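Local coordinates for protein tyrosine--tRNA ligase (Archaeoglobus fulgidus, PDB 2CYB) that probably catalyses the ATP-dependent attachment of tyrosine to its cognate tRNA through a tyrosyl-AMP intermediate, working as a homodimer, at residues Lys30-Tyr36 with Leu169-Val175; Leu7-Thr11 with Leu23-Ile27; Val267-Asp271 with Gln294-Leu300; Cys241-Val245 with Asp289-Gly293. All coordinates share one frame; numbering follows the deposited sequence.

Contact 1: Lys30-Tyr36 with Leu169-Val175; sequences KEKPRAY and LGVDLAV. With TYR (tyrosine), chain C.
Arg34 sets its CG trans to the main-chain nitrogen (chi1 -175°) and kinks at chi3, which carries its guanidinium to the turn at Leu169 and Gly170; Asp172, with CG opposite its carbonyl carbon (chi1 -61°), turns its carboxylate to Lys30 and to the backbone of Arg34. Arg34 NH1 donates to Leu169 O at 2.9 Å, the oxygen lying in the guanidinium plane although the donor stands above the carbonyl plane. Leu169 O belongs to a helix end closed by a Schellman motif, where Gly170 suits its positive phi and has no CB to press on NH1. Asp172 OD1 is gripped twice: its syn lone pair takes the salt bridge from Lys30 NZ (2.7 Å), its anti lone pair the amide Arg34 N (2.9 Å). Lys30 is poorly ordered, so the bridge may be loose. Arg34 O accepts two amides, Asp172 N at 2.8 Å and Leu173 N, and the parallel ladder continues through Tyr36 N to Leu173 O and Val175 N to Tyr36 O (3.0 Å). Ala35 CB packs on Leu173 CB on one sheet face. On the other, Leu169 and Val171 cross the Tyr36 side chain at about a right angle, and Tyr36 OH hydrogen-bonds the bound tyrosine's OH at 2.8 Å, which places this strand beside the substrate pocket. A leucine in place of Arg34 would probably leave Leu169 O without this donor and Glu65 without its salt-bridge partner. In this Rossmann-type sheet strand 34-39 runs between strands 173-177 and 65-70; helix 47-61 packs on the Ala35 face, helix 154-168 on the Tyr36 face.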
loop_
_atom_site.group_PDB
_atom_site.type_symbol
_atom_site.label_atom_id
_atom_site.label_comp_id
_atom_site.label_asym_id
_atom_site.label_seq_id
_atom_site.Cartn_x
_atom_site.Cartn_y
_atom_site.Cartn_z
ATOM N N LYS A 30 29.808 -19.043 5.412
ATOM C CA LYS A 30 28.914 -19.284 4.280
ATOM C C LYS A 30 29.666 -19.063 2.977
ATOM O O LYS A 30 29.735 -17.945 2.469
ATOM C CB LYS A 30 27.687 -18.362 4.332
ATOM C CG LYS A 30 26.724 -18.562 3.169
ATOM C CD LYS A 30 25.449 -17.748 3.336
ATOM C CE LYS A 30 24.460 -18.053 2.218
ATOM N NZ LYS A 30 23.159 -17.352 2.400
ATOM N N GLU A 31 30.235 -20.139 2.446
ATOM C CA GLU A 31 30.994 -20.079 1.205
ATOM C C GLU A 31 30.075 -20.050 -0.002
ATOM O O GLU A 31 30.471 -20.430 -1.105
ATOM C CB GLU A 31 31.943 -21.278 1.097
ATOM C CG GLU A 31 31.259 -22.643 1.053
ATOM C CD GLU A 31 30.499 -22.970 2.327
ATOM O OE1 GLU A 31 29.383 -22.439 2.517
ATOM O OE2 GLU A 31 31.024 -23.755 3.145
ATOM N N LYS A 32 28.845 -19.596 0.206
ATOM C CA LYS A 32 27.888 -19.522 -0.886
ATOM C C LYS A 32 27.007 -18.282 -0.757
ATOM O O LYS A 32 25.785 -18.380 -0.642
ATOM C CB LYS A 32 27.032 -20.789 -0.904
ATOM C CG LYS A 32 26.497 -21.130 -2.276
ATOM C CD LYS A 32 27.618 -21.156 -3.311
ATOM C CE LYS A 32 27.086 -21.486 -4.698
ATOM N NZ LYS A 32 28.131 -21.335 -5.747
ATOM N N PRO A 33 27.625 -17.089 -0.782
ATOM C CA PRO A 33 26.917 -15.809 -0.666
ATOM C C PRO A 33 26.048 -15.520 -1.886
ATOM O O PRO A 33 26.416 -15.845 -3.017
ATOM C CB PRO A 33 28.052 -14.793 -0.523
ATOM C CG PRO A 33 29.212 -15.613 -0.022
ATOM C CD PRO A 33 29.077 -16.864 -0.835
ATOM N N ARG A 34 24.897 -14.900 -1.652
ATOM C CA ARG A 34 23.985 -14.570 -2.737
ATOM C C ARG A 34 23.767 -13.058 -2.815
ATOM O O ARG A 34 23.518 -12.399 -1.800
ATOM C CB ARG A 34 22.641 -15.274 -2.524
ATOM C CG ARG A 34 21.653 -15.100 -3.664
ATOM C CD ARG A 34 20.377 -15.879 -3.393
ATOM N NE ARG A 34 20.621 -17.318 -3.344
ATOM C CZ ARG A 34 19.682 -18.238 -3.144
ATOM N NH1 ARG A 34 18.414 -17.880 -2.968
ATOM N NH2 ARG A 34 20.012 -19.523 -3.124
ATOM N N ALA A 35 23.886 -12.520 -4.024
ATOM C CA ALA A 35 23.687 -11.096 -4.260
ATOM C C ALA A 35 22.683 -10.925 -5.394
ATOM O O ALA A 35 22.488 -11.829 -6.207
ATOM C CB ALA A 35 25.006 -10.432 -4.633
ATOM N N TYR A 36 22.035 -9.766 -5.439
ATOM C CA TYR A 36 21.078 -9.493 -6.500
ATOM C C TYR A 36 20.982 -8.004 -6.757
ATOM O O TYR A 36 21.504 -7.190 -6.002
ATOM C CB TYR A 36 19.661 -9.997 -6.129
ATOM C CG TYR A 36 18.723 -8.953 -5.506
ATOM C CD1 TYR A 36 17.451 -8.718 -6.047
ATOM C CD2 TYR A 36 19.095 -8.230 -4.369
ATOM C CE1 TYR A 36 16.574 -7.792 -5.468
ATOM C CE2 TYR A 36 18.229 -7.301 -3.782
ATOM C CZ TYR A 36 16.971 -7.091 -4.336
ATOM O OH TYR A 36 16.111 -6.196 -3.740
ATOM N N LEU A 169 14.116 -13.652 -1.638
ATOM C CA LEU A 169 15.022 -14.204 -2.639
ATOM C C LEU A 169 16.260 -14.800 -1.952
ATOM O O LEU A 169 17.197 -15.257 -2.616
ATOM C CB LEU A 169 15.438 -13.117 -3.642
ATOM C CG LEU A 169 14.319 -12.586 -4.548
ATOM C CD1 LEU A 169 14.809 -11.347 -5.298
ATOM C CD2 LEU A 169 13.876 -13.666 -5.525
ATOM N N GLY A 170 16.261 -14.785 -0.620
ATOM C CA GLY A 170 17.383 -15.329 0.132
ATOM C C GLY A 170 18.681 -14.616 -0.187
ATOM O O GLY A 170 19.739 -15.231 -0.293
ATOM N N VAL A 171 18.596 -13.301 -0.325
ATOM C CA VAL A 171 19.751 -12.481 -0.656
ATOM C C VAL A 171 20.577 -12.070 0.560
ATOM O O VAL A 171 20.036 -11.681 1.594
ATOM C CB VAL A 171 19.283 -11.226 -1.443
ATOM C CG1 VAL A 171 20.398 -10.194 -1.542
ATOM C CG2 VAL A 171 18.827 -11.649 -2.823
ATOM N N ASP A 172 21.898 -12.179 0.428
ATOM C CA ASP A 172 22.818 -11.808 1.498
ATOM C C ASP A 172 23.373 -10.416 1.246
ATOM O O ASP A 172 23.647 -9.665 2.184
ATOM C CB ASP A 172 23.976 -12.808 1.572
ATOM C CG ASP A 172 23.503 -14.212 1.858
ATOM O OD1 ASP A 172 23.707 -15.105 1.005
ATOM O OD2 ASP A 172 22.913 -14.412 2.939
ATOM N N LEU A 173 23.536 -10.083 -0.032
ATOM C CA LEU A 173 24.071 -8.790 -0.439
ATOM C C LEU A 173 23.154 -8.098 -1.446
ATOM O O LEU A 173 22.972 -8.574 -2.567
ATOM C CB LEU A 173 25.463 -8.970 -1.059
ATOM C CG LEU A 173 26.139 -7.706 -1.606
ATOM C CD1 LEU A 173 26.466 -6.762 -0.466
ATOM C CD2 LEU A 173 27.402 -8.083 -2.363
ATOM N N ALA A 174 22.571 -6.977 -1.033
ATOM C CA ALA A 174 21.689 -6.205 -1.911
ATOM C C ALA A 174 22.551 -5.176 -2.642
ATOM O O ALA A 174 23.174 -4.331 -2.012
ATOM C CB ALA A 174 20.618 -5.493 -1.088
ATOM N N VAL A 175 22.573 -5.251 -3.965
ATOM C CA VAL A 175 23.356 -4.321 -4.769
ATOM C C VAL A 175 22.424 -3.335 -5.477
ATOM O O VAL A 175 21.374 -3.721 -5.990
ATOM C CB VAL A 175 24.179 -5.069 -5.847
ATOM C CG1 VAL A 175 24.978 -4.076 -6.670
ATOM C CG2 VAL A 175 25.114 -6.084 -5.189
HETATM N N TYR C . 14.144 0.357 -6.956
HETATM C CA TYR C . 15.018 -0.132 -8.051
HETATM C C TYR C . 15.309 0.978 -9.058
HETATM O O TYR C . 16.031 0.704 -10.030
HETATM C CB TYR C . 14.350 -1.327 -8.739
HETATM C CG TYR C . 14.167 -2.485 -7.787
HETATM C CD1 TYR C . 12.909 -3.040 -7.552
HETATM C CD2 TYR C . 15.270 -3.024 -7.112
HETATM C CE1 TYR C . 12.753 -4.118 -6.663
HETATM C CE2 TYR C . 15.129 -4.084 -6.234
HETATM C CZ TYR C . 13.871 -4.631 -6.013
HETATM O OH TYR C . 13.753 -5.696 -5.155
HETATM O OXT TYR C . 14.824 2.110 -8.851
HETATM O O HOH W 1 20.905 -17.500 0.612
#

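Contact 2: Leu7-Thr11 with Leu23-Ile27; sequences LRLIT and LRQLI
Leu7 and Ile10 meet Leu23 and Ile27 in a largely apolar junction between helices 3-11 and 20-28, whose local axes are inclined at 125° and stay 11.6 Å apart, so long branched side chains must span the gap. Leu7 does this with CD1, which touches both Leu23 CG (3.7 Å) and Ile27 CD1; the latter pair, Leu7 CD1 to Ile27 CD1, is tight at 3.4 Å. Ile10 reaches Ile27 tip to tip, CD1 to CD1 at 3.6 Å, each isoleucine having swung CG1 opposite its carbonyl carbon so that the longer arm points across. The shorter branch, Ile10 CG2, slides past Leu23 CD2 at 3.9 Å, and Thr11 CG2 touches the same methyl.

A second kind of contact joins an apolar group to a flat charged one. Leu7 CD2 lies over one face of the Arg24 guanidinium, offset toward its rim, and the two side chains cross at about a right angle. Arginine suits this place because a guanidinium face can take a methyl, and the exposed residue keeps its charge at the margin.

The one side-chain hydrogen bond within the two segments is in the first helix. Leu7 O accepts both Thr11 N and Thr11 OG1 (2.8 Å), which approach from opposite faces of the carbonyl plane, so the threonine hydroxyl is satisfied locally and its methyl is presented to Leu23. Ile10 continues the hydrophobic surface inward, touching Leu59 of helix 47-61, Phe64 and Leu202.

With methyl groups doing nearly all the touching, the contact between these two segments rests on shape and hydrophobic burial, with no directional bond joining them.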
loop_
_atom_site.group_PDB
_atom_site.type_symbol
_atom_site.label_atom_id
_atom_site.label_comp_id
_atom_site.label_asym_id
_atom_site.label_seq_id
_atom_site.Cartn_x
_atom_site.Cartn_y
_atom_site.Cartn_z
ATOM N N LEU A 7 37.609 -9.154 -1.976
ATOM C CA LEU A 7 37.075 -7.979 -1.316
ATOM C C LEU A 7 37.404 -6.756 -2.180
ATOM O O LEU A 7 36.582 -5.854 -2.336
ATOM C CB LEU A 7 37.704 -7.854 0.073
ATOM C CG LEU A 7 36.860 -7.355 1.248
ATOM C CD1 LEU A 7 35.502 -8.044 1.261
ATOM C CD2 LEU A 7 37.609 -7.633 2.549
ATOM N N ARG A 8 38.605 -6.740 -2.754
ATOM C CA ARG A 8 39.037 -5.631 -3.605
ATOM C C ARG A 8 38.167 -5.549 -4.854
ATOM O O ARG A 8 37.745 -4.466 -5.264
ATOM C CB ARG A 8 40.501 -5.818 -4.024
ATOM C CG ARG A 8 41.479 -5.940 -2.864
ATOM C CD ARG A 8 41.849 -4.589 -2.267
ATOM N NE ARG A 8 42.810 -3.863 -3.098
ATOM C CZ ARG A 8 44.047 -4.282 -3.356
ATOM N NH1 ARG A 8 44.484 -5.427 -2.849
ATOM N NH2 ARG A 8 44.850 -3.553 -4.121
ATOM N N LEU A 9 37.907 -6.705 -5.456
ATOM C CA LEU A 9 37.096 -6.795 -6.662
ATOM C C LEU A 9 35.637 -6.427 -6.386
ATOM O O LEU A 9 35.010 -5.688 -7.158
ATOM C CB LEU A 9 37.175 -8.216 -7.229
ATOM C CG LEU A 9 36.242 -8.583 -8.385
ATOM C CD1 LEU A 9 36.474 -7.653 -9.570
ATOM C CD2 LEU A 9 36.479 -10.031 -8.778
ATOM N N ILE A 10 35.104 -6.941 -5.283
ATOM C CA ILE A 10 33.719 -6.674 -4.909
ATOM C C ILE A 10 33.485 -5.194 -4.672
ATOM O O ILE A 10 32.483 -4.636 -5.113
ATOM C CB ILE A 10 33.312 -7.441 -3.620
ATOM C CG1 ILE A 10 33.253 -8.944 -3.896
ATOM C CG2 ILE A 10 31.949 -6.954 -3.132
ATOM C CD1 ILE A 10 32.991 -9.781 -2.667
ATOM N N THR A 11 34.417 -4.547 -3.991
ATOM C CA THR A 11 34.238 -3.138 -3.689
ATOM C C THR A 11 34.729 -2.185 -4.761
ATOM O O THR A 11 34.575 -0.972 -4.621
ATOM C CB THR A 11 34.915 -2.781 -2.369
ATOM O OG1 THR A 11 36.305 -3.112 -2.441
ATOM C CG2 THR A 11 34.280 -3.556 -1.234
ATOM N N LEU A 23 30.491 -7.480 5.133
ATOM C CA LEU A 23 30.836 -8.053 3.839
ATOM C C LEU A 23 31.979 -9.052 4.004
ATOM O O LEU A 23 31.957 -10.136 3.421
ATOM C CB LEU A 23 31.246 -6.943 2.865
ATOM C CG LEU A 23 31.845 -7.368 1.525
ATOM C CD1 LEU A 23 30.900 -8.315 0.794
ATOM C CD2 LEU A 23 32.128 -6.126 0.695
ATOM N N ARG A 24 32.979 -8.676 4.794
ATOM C CA ARG A 24 34.119 -9.557 5.027
ATOM C C ARG A 24 33.654 -10.840 5.711
ATOM O O ARG A 24 33.849 -11.935 5.185
ATOM C CB ARG A 24 35.178 -8.864 5.893
ATOM C CG ARG A 24 36.398 -9.747 6.189
ATOM C CD ARG A 24 37.355 -9.097 7.182
ATOM N NE ARG A 24 38.168 -8.036 6.593
ATOM C CZ ARG A 24 39.146 -8.238 5.712
ATOM N NH1 ARG A 24 39.833 -7.208 5.231
ATOM N NH2 ARG A 24 39.441 -9.468 5.312
ATOM N N GLN A 25 33.029 -10.705 6.876
ATOM C CA GLN A 25 32.560 -11.882 7.592
ATOM C C GLN A 25 31.572 -12.698 6.766
ATOM O O GLN A 25 31.461 -13.907 6.943
ATOM C CB GLN A 25 31.960 -11.493 8.949
ATOM C CG GLN A 25 31.041 -10.296 8.952
ATOM C CD GLN A 25 30.720 -9.823 10.364
ATOM O OE1 GLN A 25 30.215 -10.589 11.188
ATOM N NE2 GLN A 25 31.014 -8.557 10.650
ATOM N N LEU A 26 30.865 -12.043 5.851
ATOM C CA LEU A 26 29.921 -12.748 4.993
ATOM C C LEU A 26 30.691 -13.679 4.059
ATOM O O LEU A 26 30.290 -14.820 3.829
ATOM C CB LEU A 26 29.098 -11.751 4.166
ATOM C CG LEU A 26 28.292 -12.331 2.996
ATOM C CD1 LEU A 26 27.306 -13.378 3.495
ATOM C CD2 LEU A 26 27.555 -11.201 2.287
ATOM N N ILE A 27 31.799 -13.185 3.517
ATOM C CA ILE A 27 32.619 -13.978 2.608
ATOM C C ILE A 27 33.263 -15.131 3.376
ATOM O O ILE A 27 33.525 -16.195 2.817
ATOM C CB ILE A 27 33.717 -13.110 1.958
ATOM C CG1 ILE A 27 33.067 -11.939 1.213
ATOM C CG2 ILE A 27 34.543 -13.946 0.992
ATOM C CD1 ILE A 27 34.050 -10.992 0.564
#

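Contact 3: Val267-Asp271 with Gln294-Leu300; sequences VVERD and QLHPLDL
Val268 and Arg270, leaving strand 266-268 in extended conformation, run past the first turn of helix 297-319 with Val268 CA 6.5 Å from Leu300 CA. Val268, a beta-branched residue suited to a strand, sends CG1 to Leu295 CD1 (3.9 Å) and to Asp299 O. Arg270 lays its aliphatic part against Asp299: Arg270 CG is 3.6 Å from Asp299 CG, and Arg270 CD is 3.5 Å from Asp299 OD2. The guanidinium and carboxylate planes stand 85° apart, and Arg270 NE lies 4.8 Å from Asp299 OD2, so the attraction is at most a long-range one.

The strand belongs to a two-stranded antiparallel hairpin with strand 278-280, and it meets the first turn of the helix and the residues leading into it. His296 is the N-cap: its ND1 lies 2.9 Å from Leu298 N, which donates in the plane of the imidazole ring.

The bend at chi3 (-64°) brings Arg270 NH1 to Gln294 O, a weak bond of 2.9 Å made at the guanidinium edge, while NE binds Gly276 O within the hairpin. NH1 also donates to a water that accepts from His296 N and donates a hydrogen bond to Asp299 OD2 at 2.6 Å. A methionine in place of Arg270 would probably leave Gly276 O and Gln294 O without their guanidinium donors and let the shared water shift. Two more waters bridge the segments: one donates to both Glu269 O and Asp299 O, the other accepts from Asp271 N and donates to Asp299 OD1. Beyond the side chain, Arg270 N is held by Asp277 OD1, which ties the residue to its own hairpin as well.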
loop_
_atom_site.group_PDB
_atom_site.type_symbol
_atom_site.label_atom_id
_atom_site.label_comp_id
_atom_site.label_asym_id
_atom_site.label_seq_id
_atom_site.Cartn_x
_atom_site.Cartn_y
_atom_site.Cartn_z
ATOM N N VAL A 267 43.646 1.386 -24.953
ATOM C CA VAL A 267 44.633 1.976 -25.835
ATOM C C VAL A 267 44.032 3.243 -26.432
ATOM O O VAL A 267 42.950 3.217 -27.018
ATOM C CB VAL A 267 45.006 1.007 -26.978
ATOM C CG1 VAL A 267 45.972 1.677 -27.941
ATOM C CG2 VAL A 267 45.625 -0.255 -26.405
ATOM N N VAL A 268 44.730 4.356 -26.264
ATOM C CA VAL A 268 44.273 5.624 -26.800
ATOM C C VAL A 268 45.173 5.974 -27.979
ATOM O O VAL A 268 46.288 6.465 -27.797
ATOM C CB VAL A 268 44.363 6.730 -25.740
ATOM C CG1 VAL A 268 43.905 8.055 -26.316
ATOM C CG2 VAL A 268 43.514 6.351 -24.537
ATOM N N GLU A 269 44.700 5.701 -29.189
ATOM C CA GLU A 269 45.489 6.008 -30.375
ATOM C C GLU A 269 45.521 7.522 -30.538
ATOM O O GLU A 269 44.502 8.198 -30.345
ATOM C CB GLU A 269 44.873 5.356 -31.616
ATOM C CG GLU A 269 44.562 3.878 -31.443
ATOM C CD GLU A 269 44.260 3.174 -32.756
ATOM O OE1 GLU A 269 43.639 3.793 -33.646
ATOM O OE2 GLU A 269 44.635 1.990 -32.892
ATOM N N ARG A 270 46.689 8.058 -30.876
ATOM C CA ARG A 270 46.837 9.498 -31.054
ATOM C C ARG A 270 47.855 9.792 -32.138
ATOM O O ARG A 270 48.725 8.975 -32.411
ATOM C CB ARG A 270 47.337 10.165 -29.771
ATOM C CG ARG A 270 46.452 10.017 -28.556
ATOM C CD ARG A 270 47.014 10.823 -27.391
ATOM N NE ARG A 270 48.323 10.331 -26.959
ATOM C CZ ARG A 270 48.975 10.780 -25.892
ATOM N NH1 ARG A 270 48.446 11.736 -25.138
ATOM N NH2 ARG A 270 50.154 10.263 -25.568
ATOM N N ASP A 271 47.749 10.965 -32.750
ATOM C CA ASP A 271 48.721 11.350 -33.766
ATOM C C ASP A 271 50.030 11.561 -33.019
ATOM O O ASP A 271 50.029 11.853 -31.818
ATOM C CB ASP A 271 48.319 12.657 -34.454
ATOM C CG ASP A 271 47.091 12.511 -35.317
ATOM O OD1 ASP A 271 46.849 11.396 -35.830
ATOM O OD2 ASP A 271 46.375 13.519 -35.501
ATOM N N GLN A 294 48.315 15.619 -20.035
ATOM C CA GLN A 294 49.037 14.759 -20.967
ATOM C C GLN A 294 48.053 14.038 -21.883
ATOM O O GLN A 294 48.384 13.690 -23.020
ATOM C CB GLN A 294 49.885 13.735 -20.214
ATOM C CG GLN A 294 51.163 14.303 -19.622
ATOM C CD GLN A 294 52.022 15.001 -20.662
ATOM O OE1 GLN A 294 51.916 16.212 -20.864
ATOM N NE2 GLN A 294 52.864 14.234 -21.341
ATOM N N LEU A 295 46.848 13.797 -21.375
ATOM C CA LEU A 295 45.811 13.136 -22.160
ATOM C C LEU A 295 44.716 14.168 -22.386
ATOM O O LEU A 295 44.129 14.691 -21.438
ATOM C CB LEU A 295 45.248 11.923 -21.413
ATOM C CG LEU A 295 44.079 11.195 -22.084
ATOM C CD1 LEU A 295 44.492 10.662 -23.447
ATOM C CD2 LEU A 295 43.624 10.058 -21.184
ATOM N N HIS A 296 44.447 14.460 -23.650
ATOM C CA HIS A 296 43.451 15.458 -24.008
ATOM C C HIS A 296 42.082 14.834 -24.252
ATOM O O HIS A 296 41.980 13.719 -24.766
ATOM C CB HIS A 296 43.917 16.205 -25.267
ATOM C CG HIS A 296 43.090 17.403 -25.604
ATOM N ND1 HIS A 296 41.786 17.312 -26.044
ATOM C CD2 HIS A 296 43.369 18.727 -25.530
ATOM C CE1 HIS A 296 41.298 18.525 -26.223
ATOM N NE2 HIS A 296 42.238 19.403 -25.917
ATOM N N PRO A 297 41.011 15.549 -23.874
ATOM C CA PRO A 297 39.627 15.109 -24.037
ATOM C C PRO A 297 39.309 14.552 -25.426
ATOM O O PRO A 297 38.630 13.533 -25.552
ATOM C CB PRO A 297 38.841 16.377 -23.736
ATOM C CG PRO A 297 39.630 16.979 -22.649
ATOM C CD PRO A 297 41.056 16.831 -23.144
ATOM N N LEU A 298 39.810 15.206 -26.472
ATOM C CA LEU A 298 39.530 14.751 -27.830
ATOM C C LEU A 298 40.046 13.360 -28.135
ATOM O O LEU A 298 39.374 12.575 -28.806
ATOM C CB LEU A 298 40.078 15.758 -28.846
ATOM C CG LEU A 298 39.372 17.118 -28.802
ATOM C CD1 LEU A 298 40.109 18.120 -29.674
ATOM C CD2 LEU A 298 37.930 16.954 -29.264
ATOM N N ASP A 299 41.239 13.037 -27.644
ATOM C CA ASP A 299 41.789 11.714 -27.885
ATOM C C ASP A 299 41.061 10.691 -27.013
ATOM O O ASP A 299 40.741 9.597 -27.466
ATOM C CB ASP A 299 43.295 11.711 -27.606
ATOM C CG ASP A 299 44.055 12.657 -28.535
ATOM O OD1 ASP A 299 43.870 12.548 -29.767
ATOM O OD2 ASP A 299 44.830 13.506 -28.041
ATOM N N LEU A 300 40.789 11.054 -25.767
ATOM C CA LEU A 300 40.082 10.144 -24.873
ATOM C C LEU A 300 38.702 9.803 -25.452
ATOM O O LEU A 300 38.309 8.641 -25.491
ATOM C CB LEU A 300 39.926 10.769 -23.490
ATOM C CG LEU A 300 39.101 9.933 -22.506
ATOM C CD1 LEU A 300 39.699 8.529 -22.387
ATOM C CD2 LEU A 300 39.070 10.631 -21.162
HETATM O O HOH W 2 42.056 7.858 -29.364
HETATM O O HOH W 3 46.044 13.619 -25.715
HETATM O O HOH W 4 45.230 12.446 -32.140
#

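Contact 4: Cys241-Val245 with Asp289-Gly293; sequences CPAGV and DFKSG
Phe290 O accepts a hydrogen bond from a water whose oxygen is 2.7 Å away, a weak bond from Gly293 N and, across the contact, a CA-H...O approach from Gly244 CA at 3.2 Å. The same water takes a weak bond from Gly244 N and so bridges the segments. The site joins a type II beta turn, Pro242 to Val245, to the C-terminal end of helix 283-292. The turn closes through Val245 N to Pro242 O (3.1 Å). Ala243 and Gly244 are its two central residues, and Gly244 supplies the positive phi that the third position needs. A CB on Gly244 would point away from the helix, so its backbone angles, more than crowding, account for the glycine. Gly293, also at positive phi, is where the helix chain leaves helical geometry.

Phe290 brings its ring against the backbone of the turn, with CG trans to the main-chain nitrogen (chi1 -167°). Pro242 O meets the ring edge near its plane, 3.2 Å from Phe290 CE2, an approach that suits the slightly positive aromatic hydrogens. Cys241 SG makes an oblique sulfur-aromatic contact, 3.8 Å from Phe290 CZ. Pro297 of the following helix packs on both Cys241 and Phe290. The water held by Phe290 O stands over the centre of one face of the Phe290 ring.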
loop_
_atom_site.group_PDB
_atom_site.type_symbol
_atom_site.label_atom_id
_atom_site.label_comp_id
_atom_site.label_asym_id
_atom_site.label_seq_id
_atom_site.Cartn_x
_atom_site.Cartn_y
_atom_site.Cartn_z
ATOM N N CYS A 241 33.120 17.241 -21.202
ATOM C CA CYS A 241 34.369 16.606 -20.789
ATOM C C CYS A 241 35.431 17.654 -20.514
ATOM O O CYS A 241 36.335 17.863 -21.325
ATOM C CB CYS A 241 34.857 15.641 -21.877
ATOM S SG CYS A 241 36.305 14.634 -21.435
ATOM N N PRO A 242 35.334 18.333 -19.362
ATOM C CA PRO A 242 36.282 19.374 -18.955
ATOM C C PRO A 242 37.705 18.842 -18.829
ATOM O O PRO A 242 37.956 17.872 -18.113
ATOM C CB PRO A 242 35.717 19.851 -17.620
ATOM C CG PRO A 242 35.048 18.617 -17.084
ATOM C CD PRO A 242 34.337 18.098 -18.303
ATOM N N ALA A 243 38.633 19.482 -19.532
ATOM C CA ALA A 243 40.026 19.068 -19.500
ATOM C C ALA A 243 40.573 19.147 -18.077
ATOM O O ALA A 243 40.342 20.126 -17.369
ATOM C CB ALA A 243 40.856 19.952 -20.438
ATOM N N GLY A 244 41.279 18.102 -17.657
ATOM C CA GLY A 244 41.862 18.088 -16.326
ATOM C C GLY A 244 40.895 17.925 -15.166
ATOM O O GLY A 244 41.302 18.010 -14.006
ATOM N N VAL A 245 39.620 17.700 -15.465
ATOM C CA VAL A 245 38.611 17.513 -14.422
ATOM C C VAL A 245 38.158 16.064 -14.453
ATOM O O VAL A 245 37.529 15.628 -15.417
ATOM C CB VAL A 245 37.390 18.423 -14.648
ATOM C CG1 VAL A 245 36.331 18.146 -13.591
ATOM C CG2 VAL A 245 37.817 19.877 -14.600
ATOM N N ASP A 289 47.040 11.249 -16.095
ATOM C CA ASP A 289 47.433 11.901 -17.342
ATOM C C ASP A 289 46.402 12.923 -17.796
ATOM O O ASP A 289 46.744 13.920 -18.436
ATOM C CB ASP A 289 47.654 10.860 -18.444
ATOM C CG ASP A 289 49.115 10.467 -18.583
ATOM O OD1 ASP A 289 49.938 10.939 -17.772
ATOM O OD2 ASP A 289 49.442 9.690 -19.502
ATOM N N PHE A 290 45.139 12.671 -17.465
ATOM C CA PHE A 290 44.067 13.583 -17.832
ATOM C C PHE A 290 44.174 14.833 -16.967
ATOM O O PHE A 290 44.027 15.957 -17.440
ATOM C CB PHE A 290 42.705 12.924 -17.602
ATOM C CG PHE A 290 41.565 13.660 -18.244
ATOM C CD1 PHE A 290 41.308 13.516 -19.604
ATOM C CD2 PHE A 290 40.775 14.526 -17.502
ATOM C CE1 PHE A 290 40.284 14.226 -20.216
ATOM C CE2 PHE A 290 39.744 15.246 -18.107
ATOM C CZ PHE A 290 39.499 15.093 -19.469
ATOM N N LYS A 291 44.440 14.618 -15.687
ATOM C CA LYS A 291 44.560 15.700 -14.734
ATOM C C LYS A 291 45.761 16.591 -15.060
ATOM O O LYS A 291 45.698 17.809 -14.896
ATOM C CB LYS A 291 44.698 15.107 -13.330
ATOM C CG LYS A 291 44.244 16.011 -12.203
ATOM C CD LYS A 291 44.240 15.251 -10.879
ATOM C CE LYS A 291 43.706 16.111 -9.738
ATOM N NZ LYS A 291 43.668 15.372 -8.440
ATOM N N SER A 292 46.843 15.982 -15.532
ATOM C CA SER A 292 48.065 16.717 -15.861
ATOM C C SER A 292 48.044 17.378 -17.238
ATOM O O SER A 292 48.888 18.221 -17.543
ATOM C CB SER A 292 49.277 15.786 -15.788
ATOM O OG SER A 292 49.288 14.875 -16.877
ATOM N N GLY A 293 47.092 16.989 -18.075
ATOM C CA GLY A 293 47.021 17.575 -19.399
ATOM C C GLY A 293 47.776 16.767 -20.436
ATOM O O GLY A 293 47.879 17.182 -21.587
HETATM O O HOH W 5 43.232 16.748 -19.892
#

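How the contacts relate
From the N terminus, contact 2 closes first, folding helix 20-28 back onto helix 3-11 across a short connection that holds strand 16-18. Strand 34-39 follows, and contact 1 closes a far longer loop by pairing it with strand 173-177 in the central sheet. These two touch where Leu26 CD1 packs on Asp172 CB. After the KMSKS region the chain enters the C-terminal part, where contacts 4 and 3 cross: segment 241-245 opens one, 267-271 the other, and 289-293 and 294-300 close them in that order. They adjoin through Leu295 and Asp289, tying turn, hairpin and last two helices together. Nearest atoms of contacts 3 and 4 lie about 25 Å from those of contact 1.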